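PDB 6QDI: PA14 domain-containing protein from Clostridium clariflavum, which is a putative membrane-bound anti-sigma factor of the RsgI type whose calcium-binding tandem PA14 domains, the part described here, probably sense biomass polysaccharides outside the cell. Local coordinates for residues G6-N11 against L19-K24. Numbering follows the deposited sequence.
Sequences GDYFDN and LTRVDK. With CA (calcium ion), chain G.
Tyr8 OH donates a hydrogen bond of 2.6 Å to Asp23 OD2 across the antiparallel beta hairpin that opens the first PA14 domain. Asp23 OD2 lies in the plane of the ring at its edge, whereas the hydroxyl reaches this oxygen on its syn side, 35° out of the carboxylate plane; ring and carboxylate stand almost perpendicular. Trp49 NE1 of strand 44-53 binds the same oxygen. The other oxygen, Asp23 OD1, takes Arg21 NE at 2.8 Å through its syn lone pair, though tilted out of the guanidinium plane, a salt bridge within the strand. With chi1 at 71°, Arg21 CG is tucked in between its own N and C, and from there the extended chain carries the guanidinium over to Tyr8. Tyr8 CZ lies over one face of the guanidinium, whose plane is turned 55° from that of the ring; Arg21 NH2 adds a weak bond to Tyr8 OH. The carboxylate thus ties together the phenol, the guanidinium and the indole. On the opposite face of the hairpin, Thr20 OG1 donates to Asp7 OD1 at 2.8 Å, meeting it nearly along the C-O axis.

Between these two faces the backbones pair through Gly6 and Arg21, bonded in both directions, and through Tyr8 N to Leu19 O at 2.8 Å; the return bond from Leu19 N is weak. Just past the strand, Asp10 O binds a calcium ion at 2.4 Å, with Asp42 and Ser44 completing the protein ligands. Phe28 adjoins Tyr8, Arg21 and Asp23, and Tyr8 CB packs on Leu19 CB at 4.3 Å.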
ATOM      1  N   GLY A   6       3.097  -4.831 -13.199  1.00  8.86           N
ATOM      2  CA  GLY A   6       3.045  -3.839 -12.146  1.00  8.85           C
ATOM      3  C   GLY A   6       1.865  -4.170 -11.234  1.00  8.59           C
ATOM      4  O   GLY A   6       0.725  -4.232 -11.701  1.00  9.96           O
ATOM      5  N   ASP A   7       2.165  -4.333  -9.931  1.00  8.41           N
ATOM      6  CA  ASP A   7       1.167  -4.458  -8.884  1.00  7.90           C
ATOM      7  C   ASP A   7       1.163  -3.119  -8.170  1.00  7.40           C
ATOM      8  O   ASP A   7       2.201  -2.669  -7.647  1.00  7.83           O
ATOM      9  CB  ASP A   7       1.519  -5.613  -7.964  1.00  8.34           C
ATOM     10  CG  ASP A   7       1.374  -6.953  -8.633  1.00  9.56           C
ATOM     11  OD1 ASP A   7       0.466  -7.160  -9.441  1.00 10.38           O
ATOM     12  OD2 ASP A   7       2.231  -7.815  -8.338  1.00 13.57           O
ATOM     13  N   TYR A   8      -0.013  -2.512  -8.145  1.00  7.58           N
ATOM     14  CA  TYR A   8      -0.204  -1.183  -7.627  1.00  7.79           C
ATOM     15  C   TYR A   8      -0.937  -1.230  -6.299  1.00  7.85           C
ATOM     16  O   TYR A   8      -2.018  -1.839  -6.189  1.00  8.44           O
ATOM     17  CB  TYR A   8      -1.031  -0.320  -8.655  1.00  8.60           C
ATOM     18  CG  TYR A   8      -0.233   0.000  -9.910  1.00  8.56           C
ATOM     19  CD1 TYR A   8       0.027  -0.970 -10.877  1.00  8.98           C
ATOM     20  CD2 TYR A   8       0.274   1.266 -10.097  1.00  8.59           C
ATOM     21  CE1 TYR A   8       0.795  -0.697 -11.989  1.00  8.92           C
ATOM     22  CE2 TYR A   8       1.056   1.570 -11.205  1.00  8.60           C
ATOM     23  CZ  TYR A   8       1.325   0.584 -12.139  1.00  8.61           C
ATOM     24  OH  TYR A   8       2.100   0.946 -13.236  1.00  9.63           O
ATOM     25  N   PHE A   9      -0.353  -0.541  -5.317  1.00  7.50           N
ATOM     26  CA  PHE A   9      -0.788  -0.577  -3.928  1.00  7.52           C
ATOM     27  C   PHE A   9      -1.222   0.801  -3.482  1.00  7.00           C
ATOM     28  O   PHE A   9      -0.626   1.820  -3.861  1.00  7.85           O
ATOM     29  CB  PHE A   9       0.359  -1.065  -3.036  1.00  7.44           C
ATOM     30  CG  PHE A   9       0.799  -2.474  -3.368  1.00  7.81           C
ATOM     31  CD1 PHE A   9       0.235  -3.559  -2.720  1.00  8.69           C
ATOM     32  CD2 PHE A   9       1.815  -2.720  -4.277  1.00  8.72           C
ATOM     33  CE1 PHE A   9       0.632  -4.852  -3.027  1.00  9.48           C
ATOM     34  CE2 PHE A   9       2.207  -4.017  -4.582  1.00  9.04           C
ATOM     35  CZ  PHE A   9       1.610  -5.061  -3.936  1.00  9.60           C
ATOM     36  N   ASP A  10      -2.228   0.836  -2.624  1.00  7.29           N
ATOM     37  CA  ASP A  10      -2.857   2.073  -2.192  1.00  7.33           C
ATOM     38  C   ASP A  10      -2.091   2.789  -1.090  1.00  6.75           C
ATOM     39  O   ASP A  10      -2.494   3.864  -0.704  1.00  8.38           O
ATOM     40  CB  ASP A  10      -4.300   1.822  -1.697  1.00  9.02           C
ATOM     41  CG  ASP A  10      -5.379   2.648  -2.412  1.00 10.51           C
ATOM     42  OD1 ASP A  10      -5.122   3.362  -3.333  1.00  9.87           O
ATOM     43  OD2 ASP A  10      -6.605   2.405  -2.119  1.00 13.03           O
ATOM     44  N   ASN A  11      -1.038   2.191  -0.552  1.00  6.87           N
ATOM     45  CA  ASN A  11      -0.244   2.772   0.535  1.00  6.49           C
ATOM     46  C   ASN A  11       1.198   2.982   0.088  1.00  6.26           C
ATOM     47  O   ASN A  11       1.607   2.504  -0.982  1.00  7.14           O
ATOM     48  CB  ASN A  11      -0.280   1.819   1.752  1.00  6.15           C
ATOM     49  CG  ASN A  11      -1.671   1.693   2.302  1.00  6.04           C
ATOM     50  OD1 ASN A  11      -2.409   2.671   2.380  1.00  6.46           O
ATOM     51  ND2 ASN A  11      -1.992   0.505   2.786  1.00  7.31           N
ATOM     52  N   LEU A  19      -4.590  -3.113  -7.977  1.00  9.89           N
ATOM     53  CA  LEU A  19      -4.602  -3.287  -9.443  1.00 10.35           C
ATOM     54  C   LEU A  19      -3.339  -3.939  -9.889  1.00  9.37           C
ATOM     55  O   LEU A  19      -2.231  -3.589  -9.411  1.00  9.70           O
ATOM     56  CB  LEU A  19      -4.699  -1.941 -10.138  1.00 11.56           C
ATOM     57  CG  LEU A  19      -4.644  -1.918 -11.655  1.00 13.16           C
ATOM     58  CD1 LEU A  19      -5.918  -2.490 -12.248  1.00 15.38           C
ATOM     59  CD2 LEU A  19      -4.408  -0.494 -12.122  1.00 14.06           C
ATOM     60  N   THR A  20      -3.479  -4.909 -10.796  1.00  9.71           N
ATOM     61  CA  THR A  20      -2.328  -5.376 -11.546  1.00  9.80           C
ATOM     62  C   THR A  20      -2.532  -5.062 -13.043  1.00 10.49           C
ATOM     63  O   THR A  20      -3.649  -5.080 -13.541  1.00 11.08           O
ATOM     64  CB  THR A  20      -2.096  -6.901 -11.342  1.00 10.02           C
ATOM     65  OG1 THR A  20      -0.823  -7.260 -11.880  1.00 10.74           O
ATOM     66  CG2 THR A  20      -3.193  -7.767 -11.972  1.00 11.44           C
ATOM     67  N   ARG A  21      -1.423  -4.788 -13.710  1.00 10.19           N
ATOM     68  CA  ARG A  21      -1.456  -4.575 -15.164  1.00 10.78           C
ATOM     69  C   ARG A  21      -0.067  -4.780 -15.695  1.00 10.12           C
ATOM     70  O   ARG A  21       0.909  -4.763 -14.947  1.00 11.91           O
ATOM     71  CB  ARG A  21      -1.964  -3.176 -15.497  1.00 11.53           C
ATOM     72  CG  ARG A  21      -1.003  -2.047 -15.158  1.00 11.87           C
ATOM     73  CD  ARG A  21      -1.627  -0.679 -15.285  1.00 12.13           C
ATOM     74  NE  ARG A  21      -0.629   0.379 -15.152  1.00 11.40           N
ATOM     75  CZ  ARG A  21      -0.886   1.672 -14.910  1.00 11.36           C
ATOM     76  NH1 ARG A  21      -2.140   2.124 -14.772  1.00 14.01           N
ATOM     77  NH2 ARG A  21       0.137   2.519 -14.786  1.00 11.71           N
ATOM     78  N   VAL A  22       0.052  -4.959 -17.008  1.00 10.48           N
ATOM     79  CA  VAL A  22       1.348  -5.031 -17.631  1.00 10.47           C
ATOM     80  C   VAL A  22       1.706  -3.660 -18.212  1.00 10.58           C
ATOM     81  O   VAL A  22       0.943  -3.075 -19.010  1.00 11.56           O
ATOM     82  CB  VAL A  22       1.389  -6.145 -18.686  1.00 12.36           C
ATOM     83  CG1 VAL A  22       2.695  -6.089 -19.460  1.00 12.96           C
ATOM     84  CG2 VAL A  22       1.245  -7.501 -18.031  1.00 13.91           C
ATOM     85  N   ASP A  23       2.850  -3.152 -17.772  1.00  9.46           N
ATOM     86  CA  ASP A  23       3.376  -1.885 -18.236  1.00  9.95           C
ATOM     87  C   ASP A  23       4.490  -2.153 -19.258  1.00 10.21           C
ATOM     88  O   ASP A  23       5.402  -2.933 -19.015  1.00 10.31           O
ATOM     89  CB  ASP A  23       3.898  -1.091 -17.043  1.00  9.05           C
ATOM     90  CG  ASP A  23       2.786  -0.699 -16.088  1.00  8.45           C
ATOM     91  OD1 ASP A  23       1.736  -0.210 -16.548  1.00  9.64           O
ATOM     92  OD2 ASP A  23       3.008  -0.917 -14.856  1.00  9.84           O
ATOM     93  N   LYS A  24       4.429  -1.500 -20.405  1.00  9.91           N
ATOM     94  CA  LYS A  24       5.355  -1.827 -21.479  1.00 10.98           C
ATOM     95  C   LYS A  24       6.797  -1.521 -21.156  1.00 10.20           C
ATOM     96  O   LYS A  24       7.672  -2.293 -21.513  1.00 10.28           O
ATOM     97  CB  LYS A  24       4.954  -1.150 -22.784  1.00 12.47           C
ATOM     98  CG  LYS A  24       3.666  -1.716 -23.367  1.00 15.00           C
ATOM     99  CD  LYS A  24       3.386  -1.124 -24.731  1.00 17.29           C
ATOM    100  CE  LYS A  24       2.034  -1.593 -25.284  1.00 19.81           C
ATOM    101  NZ  LYS A  24       2.028  -3.049 -25.614  1.00 22.85           N
TER
HETATM  102 CA    CA G 406      -2.903   6.224  -0.573  1.00  7.31          CA
HETATM  103  O   HOH W   1      -3.708   5.728  -2.755  1.00  8.32           O
HETATM  104  O   HOH W   2      -2.457   5.386   1.697  1.00  8.63           O
HETATM  105  O   HOH W   3      -5.101   5.275   0.085  1.00 11.37           O